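Local coordinates for protein myosin-I heavy chain (Dictyostelium discoideum, PDB 5EJY) that is the MyTH4-FERM MF1 tail portion of an actin-based myosin VII motor with ATPase activity, involved in the early steps of phagocytosis and in adhesion, at residues A[70-75]-A[122-127]; A[175-180]-A[218-223]; A[200-205]-A[214-219]. One frame throughout, in Å; residues are numbered along the deposited sequence.

Overall arrangement
The three contacts run from the helical MyTH4 domain into the first lobe of the FERM domain. Contact 1 (70-75 with 122-127) lies wholly within the MyTH4 domain, about 30 Å from the centre of the chain. Contact 2 (175-180 with 218-223) is the interdomain joint, where a MyTH4 helix meets a FERM loop; its centre is about 26 Å from that of contact 1, and their nearest atoms remain about 10 Å apart. Contact 3 (200-205 with 214-219) is the opening hairpin of the ubiquitin-like lobe. Its centre lies about 13 Å from that of contact 2, with which it shares Asp218 and Ser219, so the hairpin's second strand runs directly into the joint.

Contact 1 (A[70-75]-A[122-127])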
loop_
_atom_site.group_PDB
_atom_site.type_symbol
_atom_site.label_atom_id
_atom_site.label_comp_id
_atom_site.label_asym_id
_atom_site.label_seq_id
_atom_site.Cartn_x
_atom_site.Cartn_y
_atom_site.Cartn_z
ATOM N N MET A 70 -6.050 17.962 23.831
ATOM C CA MET A 70 -6.812 19.203 23.774
ATOM C C MET A 70 -6.035 20.376 24.367
ATOM O O MET A 70 -6.105 21.490 23.861
ATOM C CB MET A 70 -8.136 19.049 24.514
ATOM C CG MET A 70 -9.123 18.164 23.803
ATOM S SD MET A 70 -10.606 17.924 24.767
ATOM C CE MET A 70 -11.120 19.630 25.035
ATOM N N ASN A 71 -5.286 20.097 25.425
ATOM C CA ASN A 71 -4.593 21.121 26.196
ATOM C C ASN A 71 -3.160 21.366 25.747
ATOM O O ASN A 71 -2.478 22.228 26.299
ATOM C CB ASN A 71 -4.588 20.729 27.680
ATOM C CG ASN A 71 -5.967 20.805 28.304
ATOM O OD1 ASN A 71 -6.813 21.578 27.857
ATOM N ND2 ASN A 71 -6.198 20.007 29.338
ATOM N N SER A 72 -2.692 20.614 24.756
ATOM C CA SER A 72 -1.273 20.652 24.413
ATOM C C SER A 72 -0.905 21.870 23.575
ATOM O O SER A 72 -1.719 22.389 22.816
ATOM C CB SER A 72 -0.819 19.350 23.729
ATOM O OG SER A 72 -1.420 19.203 22.456
ATOM N N ASN A 73 0.334 22.324 23.736
ATOM C CA ASN A 73 0.830 23.505 23.036
ATOM C C ASN A 73 1.079 23.237 21.554
ATOM O O ASN A 73 1.763 22.279 21.198
ATOM C CB ASN A 73 2.111 24.016 23.709
ATOM C CG ASN A 73 2.783 25.132 22.925
ATOM O OD1 ASN A 73 2.120 25.950 22.286
ATOM N ND2 ASN A 73 4.113 25.166 22.970
ATOM N N PRO A 74 0.517 24.089 20.689
ATOM C CA PRO A 74 0.698 24.004 19.236
ATOM C C PRO A 74 2.171 23.927 18.825
ATOM O O PRO A 74 2.476 23.502 17.711
ATOM C CB PRO A 74 0.088 25.315 18.738
ATOM C CG PRO A 74 -0.943 25.656 19.761
ATOM C CD PRO A 74 -0.378 25.197 21.072
ATOM N N LEU A 75 3.072 24.336 19.713
ATOM C CA LEU A 75 4.501 24.337 19.409
ATOM C C LEU A 75 5.089 22.928 19.394
ATOM O O LEU A 75 6.028 22.642 18.650
ATOM N N ASN A 122 -12.151 23.361 21.096
ATOM C CA ASN A 122 -13.144 22.749 20.215
ATOM C C ASN A 122 -12.433 22.273 18.951
ATOM O O ASN A 122 -12.710 21.194 18.430
ATOM C CB ASN A 122 -14.254 23.754 19.871
ATOM C CG ASN A 122 -15.618 23.089 19.628
ATOM O OD1 ASN A 122 -16.015 22.173 20.350
ATOM N ND2 ASN A 122 -16.345 23.565 18.613
ATOM N N ILE A 123 -11.498 23.087 18.475
ATOM C CA ILE A 123 -10.710 22.748 17.296
ATOM C C ILE A 123 -9.878 21.477 17.506
ATOM O O ILE A 123 -9.816 20.616 16.627
ATOM C CB ILE A 123 -9.795 23.916 16.899
ATOM C CG1 ILE A 123 -10.638 25.052 16.308
ATOM C CG2 ILE A 123 -8.741 23.474 15.903
ATOM C CD1 ILE A 123 -9.818 26.239 15.838
ATOM N N ARG A 124 -9.236 21.368 18.665
ATOM C CA ARG A 124 -8.485 20.164 19.017
ATOM C C ARG A 124 -9.361 18.915 19.084
ATOM O O ARG A 124 -8.949 17.837 18.631
ATOM C CB ARG A 124 -7.762 20.353 20.351
ATOM C CG ARG A 124 -6.539 21.242 20.249
ATOM C CD ARG A 124 -5.485 20.586 19.377
ATOM N NE ARG A 124 -4.351 21.466 19.132
ATOM C CZ ARG A 124 -3.458 21.798 20.059
ATOM N NH1 ARG A 124 -3.580 21.325 21.293
ATOM N NH2 ARG A 124 -2.449 22.608 19.756
ATOM N N VAL A 125 -10.550 19.042 19.666
ATOM C CA VAL A 125 -11.440 17.888 19.758
ATOM C C VAL A 125 -11.863 17.456 18.359
ATOM O O VAL A 125 -11.943 16.270 18.081
ATOM C CB VAL A 125 -12.714 18.144 20.598
ATOM C CG1 VAL A 125 -13.552 16.859 20.669
ATOM C CG2 VAL A 125 -12.358 18.607 21.992
ATOM N N TRP A 126 -12.120 18.418 17.476
ATOM C CA TRP A 126 -12.545 18.070 16.120
ATOM C C TRP A 126 -11.414 17.443 15.281
ATOM O O TRP A 126 -11.671 16.602 14.413
ATOM C CB TRP A 126 -13.226 19.256 15.420
ATOM C CG TRP A 126 -14.677 19.344 15.803
ATOM C CD1 TRP A 126 -15.239 20.150 16.765
ATOM C CD2 TRP A 126 -15.743 18.551 15.274
ATOM N NE1 TRP A 126 -16.590 19.916 16.844
ATOM C CE2 TRP A 126 -16.927 18.940 15.940
ATOM C CE3 TRP A 126 -15.814 17.554 14.293
ATOM C CZ2 TRP A 126 -18.166 18.370 15.651
ATOM C CZ3 TRP A 126 -17.038 16.986 14.011
ATOM C CH2 TRP A 126 -18.204 17.397 14.684
ATOM N N GLU A 127 -10.174 17.825 15.567
ATOM C CA GLU A 127 -9.014 17.118 15.019
ATOM C C GLU A 127 -8.991 15.652 15.474
ATOM O O GLU A 127 -8.724 14.758 14.671
ATOM C CB GLU A 127 -7.714 17.803 15.422
ATOM C CG GLU A 127 -7.480 19.158 14.719
ATOM C CD GLU A 127 -6.327 19.946 15.319
ATOM O OE1 GLU A 127 -5.744 19.479 16.317
ATOM O OE2 GLU A 127 -6.012 21.042 14.800
#
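Arg124 reaches from helix 119-133 to the backbone of the loop that follows helix 53-70, and its NH1 donates to Ser72 O at 2.6 Å with an N-H...O angle of 162°. The acceptor lies almost in the guanidinium plane, at its edge; NH2 adds a weak bond to the same oxygen. Arg124 CB lies 3.7 Å from Met70 CA, and beyond it a bend at chi2 (-65°) turns the outer part of the arginine chain toward the loop. NH1 also bonds to Tyr69 O, so one nitrogen holds a carbonyl of the last helical turn and one of the loop that follows. Ser72 OG bonds to that same Tyr69 oxygen.

The tight part lies at Met70 and Val125. Met70 SD lies 3.4 Å from Val125 CG2, and the bend at chi3 (56°) turns CE back onto the same methyl, equally close and tighter than usual for two carbons. The solvent side is sparser. There the exposed ring of Pro74 runs across the arginine side chain at about a right angle, with CG 3.4 Å from Arg124 NH2. Beside it, Asn73 OD1 accepts from Leu75 N at 3.2 Å, capping the turn before helix 76-79. A leucine in place of Arg124 would probably leave Ser72 O without its donors, take one partner from Tyr69 O, and let the loop shift more freely.

Within the MyTH4 helical bundle, the contact joins the exit of helix 53-70 to the first half of helix 119-133. Phe84 of helix 81-97 touches both Ser72 and Arg124, while helix 161-180 packs against helix 119-133 through Asn122, Ile123 and Trp126.

Contact 2 (A[175-180]-A[218-223]); sequences QRFTLN and DSATTC
Arg176 and Asp218 form a side-on salt bridge in which two arginine nitrogens each engage a carboxylate oxygen. NE donates to OD2 of Asp218 at 2.9 Å, using that oxygen's syn lone pair, and NH2 donates to Asp218 OD1 at 3.1 Å. The two planes are nevertheless turned 38° apart. Successive bends at chi2 and chi3 curl the arginine chain so that its NE edge meets the acid, while NH1 is paired with Glu225.

Asp218 CG stands between its own backbone N and carbonyl carbon (chi1 71°), which also carries OD1 toward Ala220 N for a weak bond. Across this type I turn from Asp218 to Thr221, Thr221 OG1 accepts from Asp218 N at 3.0 Å. The turn is closed by Thr221 N bonding to Asp218 O, and the weak OD1 bond to Ala220 N probably helps hold the carboxylate facing the arginine.

Ala220 is the apolar centre of the contact. Its CB sits over the middle of the Phe177 ring in a CH-pi contact, 3.6 Å from the centroid and 8° off the normal, and also meets Arg176 CB at 3.7 Å. One turn along the helix, Asn180 ND2 bonds to Ala220 O at 2.9 Å, approaching from above the carbonyl plane; ND2 has a second acceptor in Glu225. Thr222 lays CG2 against the Asn180 amide, while its OG1 caps Glu225 N as the N-cap of helix 223-233.

Helix 161-180 of the MyTH4 domain is thereby fastened to the first FERM lobe, an interdomain joint characteristic of a MyTH4-FERM tandem.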
loop_
_atom_site.group_PDB
_atom_site.type_symbol
_atom_site.label_atom_id
_atom_site.label_comp_id
_atom_site.label_asym_id
_atom_site.label_seq_id
_atom_site.Cartn_x
_atom_site.Cartn_y
_atom_site.Cartn_z
ATOM N N GLN A 175 -17.506 7.856 4.891
ATOM C CA GLN A 175 -18.084 7.337 3.646
ATOM C C GLN A 175 -17.046 6.556 2.816
ATOM O O GLN A 175 -17.339 5.493 2.277
ATOM C CB GLN A 175 -18.620 8.476 2.790
ATOM C CG GLN A 175 -19.844 9.195 3.335
ATOM C CD GLN A 175 -20.142 10.423 2.521
ATOM O OE1 GLN A 175 -19.417 11.416 2.589
ATOM N NE2 GLN A 175 -21.193 10.354 1.709
ATOM N N ARG A 176 -15.847 7.111 2.692
ATOM C CA ARG A 176 -14.770 6.442 1.954
ATOM C C ARG A 176 -14.441 5.055 2.539
ATOM O O ARG A 176 -14.195 4.083 1.808
ATOM C CB ARG A 176 -13.523 7.337 1.957
ATOM C CG ARG A 176 -13.690 8.662 1.183
ATOM C CD ARG A 176 -13.300 8.517 -0.289
ATOM N NE ARG A 176 -11.913 8.081 -0.403
ATOM C CZ ARG A 176 -11.464 7.182 -1.280
ATOM N NH1 ARG A 176 -12.281 6.628 -2.170
ATOM N NH2 ARG A 176 -10.183 6.833 -1.259
ATOM N N PHE A 177 -14.400 4.955 3.860
ATOM C CA PHE A 177 -14.095 3.664 4.482
ATOM C C PHE A 177 -15.283 2.698 4.385
ATOM O O PHE A 177 -15.101 1.487 4.351
ATOM C CB PHE A 177 -13.623 3.824 5.934
ATOM C CG PHE A 177 -12.150 4.104 6.064
ATOM C CD1 PHE A 177 -11.222 3.159 5.660
ATOM C CD2 PHE A 177 -11.692 5.319 6.583
ATOM C CE1 PHE A 177 -9.857 3.406 5.757
ATOM C CE2 PHE A 177 -10.334 5.564 6.689
ATOM C CZ PHE A 177 -9.410 4.597 6.281
ATOM N N THR A 178 -16.497 3.234 4.320
ATOM C CA THR A 178 -17.649 2.368 4.090
ATOM C C THR A 178 -17.524 1.752 2.700
ATOM O O THR A 178 -17.855 0.589 2.483
ATOM C CB THR A 178 -18.979 3.145 4.203
ATOM O OG1 THR A 178 -19.052 3.773 5.491
ATOM C CG2 THR A 178 -20.171 2.207 4.029
ATOM N N LEU A 179 -17.023 2.541 1.760
ATOM C CA LEU A 179 -16.796 2.054 0.408
ATOM C C LEU A 179 -15.616 1.085 0.347
ATOM O O LEU A 179 -15.710 0.015 -0.255
ATOM C CB LEU A 179 -16.555 3.226 -0.539
ATOM C CG LEU A 179 -16.148 2.834 -1.958
ATOM C CD1 LEU A 179 -17.314 2.179 -2.677
ATOM C CD2 LEU A 179 -15.660 4.049 -2.723
ATOM N N ASN A 180 -14.510 1.452 0.985
ATOM C CA ASN A 180 -13.249 0.734 0.771
ATOM C C ASN A 180 -12.882 -0.307 1.813
ATOM O O ASN A 180 -11.895 -1.031 1.647
ATOM C CB ASN A 180 -12.100 1.729 0.585
ATOM C CG ASN A 180 -12.154 2.408 -0.762
ATOM O OD1 ASN A 180 -12.899 1.970 -1.640
ATOM N ND2 ASN A 180 -11.371 3.481 -0.938
ATOM N N ASP A 218 -5.992 9.851 0.303
ATOM C CA ASP A 218 -6.541 9.959 1.647
ATOM C C ASP A 218 -6.377 8.668 2.428
ATOM O O ASP A 218 -5.825 7.673 1.908
ATOM C CB ASP A 218 -7.988 10.518 1.667
ATOM C CG ASP A 218 -9.034 9.544 1.135
ATOM O OD1 ASP A 218 -8.782 8.327 1.028
ATOM O OD2 ASP A 218 -10.158 10.014 0.827
ATOM N N SER A 219 -6.813 8.683 3.687
ATOM C CA SER A 219 -6.595 7.529 4.567
ATOM C C SER A 219 -7.177 6.227 4.025
ATOM O O SER A 219 -6.670 5.142 4.332
ATOM C CB SER A 219 -7.208 7.805 5.946
ATOM O OG SER A 219 -6.631 8.978 6.495
ATOM N N ALA A 220 -8.246 6.333 3.242
ATOM C CA ALA A 220 -8.964 5.151 2.742
ATOM C C ALA A 220 -8.518 4.704 1.351
ATOM O O ALA A 220 -9.045 3.729 0.820
ATOM C CB ALA A 220 -10.458 5.411 2.733
ATOM N N THR A 221 -7.546 5.396 0.770
ATOM C CA THR A 221 -7.123 5.115 -0.605
ATOM C C THR A 221 -6.494 3.728 -0.739
ATOM O O THR A 221 -5.570 3.381 -0.006
ATOM C CB THR A 221 -6.147 6.186 -1.128
ATOM O OG1 THR A 221 -6.847 7.431 -1.243
ATOM C CG2 THR A 221 -5.597 5.789 -2.516
ATOM N N THR A 222 -7.015 2.930 -1.665
ATOM C CA THR A 222 -6.531 1.564 -1.827
ATOM C C THR A 222 -5.441 1.447 -2.876
ATOM O O THR A 222 -5.196 2.370 -3.643
ATOM C CB THR A 222 -7.667 0.620 -2.233
ATOM O OG1 THR A 222 -8.223 1.079 -3.468
ATOM C CG2 THR A 222 -8.750 0.603 -1.150
ATOM N N CYS A 223 -4.788 0.288 -2.902
ATOM C CA CYS A 223 -3.804 0.019 -3.934
ATOM C C CYS A 223 -4.446 0.090 -5.326
ATOM O O CYS A 223 -3.876 0.632 -6.269
ATOM C CB CYS A 223 -3.166 -1.348 -3.692
ATOM S SG CYS A 223 -1.832 -1.687 -4.843
#

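Contact 3 (A[200-205]-A[214-219]); sequences PIFVRI and GLHIDS
The first beta hairpin of the FERM domain pairs strand 201-207 with strand 212-217, and residues 200-205 and 214-219 cover most of it. Ile201 and Ile217 form one antiparallel hydrogen-bonded pair: Ile201 N donates to Ile217 O at 2.7 Å, and Ile217 N returns a nearly straight bond to Ile201 O (2.8 Å). Val203 and Leu215 make the next such pair, with Val203 N to Leu215 O and Leu215 N to Val203 O both at 2.9 Å. The local strand axes run at 151°, short of exactly antiparallel.

This hairpin lies at one side of a mixed sheet in order 2-1-5-3-4, as in ubiquitin-like domains: strand 212-217 is outermost and strand 285-291 runs parallel to 201-207. On the buried face, Val203 CG1 meets Ile217 CD1 at 4.0 Å, and Ile205 CG1 meets Leu215 CD1. Helices 223-233 and 264-277 cover this face.

Phe202 and His216 occupy the exposed face as a non-hydrogen-bonded pair. With CG anti to the backbone N (chi1 -175°), the phenylalanine swings toward the neighbouring strand and sets CD1 over one face of the imidazole, 3.4 Å from His216 NE2. The rings are oblique, their planes 47° apart. Phe202 CZ reaches on to Gly214 CA at 3.5 Å, where a beta carbon would collide with the ring, while Pro200 CB touches His216 CB from the other end of the hairpin.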
loop_
_atom_site.group_PDB
_atom_site.type_symbol
_atom_site.label_atom_id
_atom_site.label_comp_id
_atom_site.label_asym_id
_atom_site.label_seq_id
_atom_site.Cartn_x
_atom_site.Cartn_y
_atom_site.Cartn_z
ATOM N N PRO A 200 -4.844 16.187 1.783
ATOM C CA PRO A 200 -4.442 14.848 1.330
ATOM C C PRO A 200 -3.056 14.469 1.821
ATOM O O PRO A 200 -2.263 15.347 2.164
ATOM C CB PRO A 200 -4.416 14.986 -0.199
ATOM C CG PRO A 200 -5.248 16.206 -0.500
ATOM C CD PRO A 200 -5.020 17.120 0.656
ATOM N N ILE A 201 -2.768 13.169 1.875
ATOM C CA ILE A 201 -1.418 12.707 2.126
ATOM C C ILE A 201 -0.739 12.668 0.763
ATOM O O ILE A 201 -1.321 12.165 -0.197
ATOM C CB ILE A 201 -1.402 11.281 2.749
ATOM C CG1 ILE A 201 -2.006 11.297 4.157
ATOM C CG2 ILE A 201 0.013 10.753 2.830
ATOM C CD1 ILE A 201 -3.528 11.321 4.187
ATOM N N PHE A 202 0.464 13.229 0.666
ATOM C CA PHE A 202 1.239 13.150 -0.569
ATOM C C PHE A 202 2.208 11.965 -0.511
ATOM O O PHE A 202 3.004 11.854 0.425
ATOM C CB PHE A 202 2.014 14.456 -0.819
ATOM C CG PHE A 202 2.745 14.474 -2.132
ATOM C CD1 PHE A 202 2.042 14.519 -3.326
ATOM C CD2 PHE A 202 4.132 14.429 -2.172
ATOM C CE1 PHE A 202 2.710 14.532 -4.543
ATOM C CE2 PHE A 202 4.803 14.441 -3.378
ATOM C CZ PHE A 202 4.094 14.488 -4.564
ATOM N N VAL A 203 2.112 11.055 -1.476
ATOM C CA VAL A 203 3.057 9.942 -1.549
ATOM C C VAL A 203 3.801 9.969 -2.867
ATOM O O VAL A 203 3.262 10.389 -3.883
ATOM C CB VAL A 203 2.393 8.544 -1.382
ATOM C CG1 VAL A 203 1.786 8.405 -0.002
ATOM C CG2 VAL A 203 1.346 8.295 -2.466
ATOM N N ARG A 204 5.045 9.508 -2.834
ATOM C CA ARG A 204 5.867 9.427 -4.021
ATOM C C ARG A 204 5.952 7.988 -4.484
ATOM O O ARG A 204 6.261 7.092 -3.694
ATOM C CB ARG A 204 7.261 9.960 -3.702
ATOM C CG ARG A 204 7.271 11.449 -3.344
ATOM C CD ARG A 204 8.432 11.774 -2.387
ATOM N NE ARG A 204 8.312 13.110 -1.805
ATOM C CZ ARG A 204 8.703 14.220 -2.420
ATOM N NH1 ARG A 204 9.231 14.146 -3.633
ATOM N NH2 ARG A 204 8.566 15.400 -1.827
ATOM N N ILE A 205 5.661 7.755 -5.757
ATOM C CA ILE A 205 5.733 6.400 -6.307
ATOM C C ILE A 205 6.828 6.339 -7.372
ATOM O O ILE A 205 6.837 7.138 -8.309
ATOM C CB ILE A 205 4.416 5.988 -6.985
ATOM C CG1 ILE A 205 3.185 6.383 -6.145
ATOM C CG2 ILE A 205 4.429 4.505 -7.333
ATOM C CD1 ILE A 205 3.041 5.628 -4.862
ATOM N N GLY A 214 4.081 11.671 -8.215
ATOM C CA GLY A 214 3.420 12.057 -6.981
ATOM C C GLY A 214 1.939 11.719 -7.028
ATOM O O GLY A 214 1.328 11.842 -8.074
ATOM N N LEU A 215 1.374 11.264 -5.913
ATOM C CA LEU A 215 -0.073 11.114 -5.799
ATOM C C LEU A 215 -0.579 11.767 -4.519
ATOM O O LEU A 215 0.066 11.695 -3.469
ATOM C CB LEU A 215 -0.488 9.640 -5.795
ATOM C CG LEU A 215 -0.269 8.746 -7.018
ATOM C CD1 LEU A 215 -0.674 7.295 -6.680
ATOM C CD2 LEU A 215 -1.040 9.266 -8.244
ATOM N N HIS A 216 -1.735 12.407 -4.609
ATOM C CA HIS A 216 -2.415 12.903 -3.422
ATOM C C HIS A 216 -3.517 11.923 -3.061
ATOM O O HIS A 216 -4.428 11.676 -3.858
ATOM C CB HIS A 216 -2.979 14.312 -3.654
ATOM C CG HIS A 216 -1.918 15.363 -3.765
ATOM N ND1 HIS A 216 -1.334 15.706 -4.965
ATOM C CD2 HIS A 216 -1.308 16.118 -2.821
ATOM C CE1 HIS A 216 -0.419 16.638 -4.757
ATOM N NE2 HIS A 216 -0.383 16.903 -3.463
ATOM N N ILE A 217 -3.422 11.353 -1.864
ATOM C CA ILE A 217 -4.375 10.335 -1.438
ATOM C C ILE A 217 -5.018 10.666 -0.092
ATOM O O ILE A 217 -4.643 11.642 0.578
ATOM C CB ILE A 217 -3.698 8.922 -1.336
ATOM C CG1 ILE A 217 -2.665 8.876 -0.207
ATOM C CG2 ILE A 217 -3.014 8.550 -2.657
ATOM C CD1 ILE A 217 -2.051 7.460 -0.006
ATOM N N ASP A 218 -5.992 9.851 0.303
ATOM C CA ASP A 218 -6.541 9.959 1.647
ATOM C C ASP A 218 -6.377 8.668 2.428
ATOM O O ASP A 218 -5.825 7.673 1.908
ATOM C CB ASP A 218 -7.988 10.518 1.667
ATOM C CG ASP A 218 -9.034 9.544 1.135
ATOM O OD1 ASP A 218 -8.782 8.327 1.028
ATOM O OD2 ASP A 218 -10.158 10.014 0.827
ATOM N N SER A 219 -6.813 8.683 3.687
ATOM C CA SER A 219 -6.595 7.529 4.567
ATOM C C SER A 219 -7.177 6.227 4.025
ATOM O O SER A 219 -6.670 5.142 4.332
ATOM C CB SER A 219 -7.208 7.805 5.946
ATOM O OG SER A 219 -6.631 8.978 6.495
#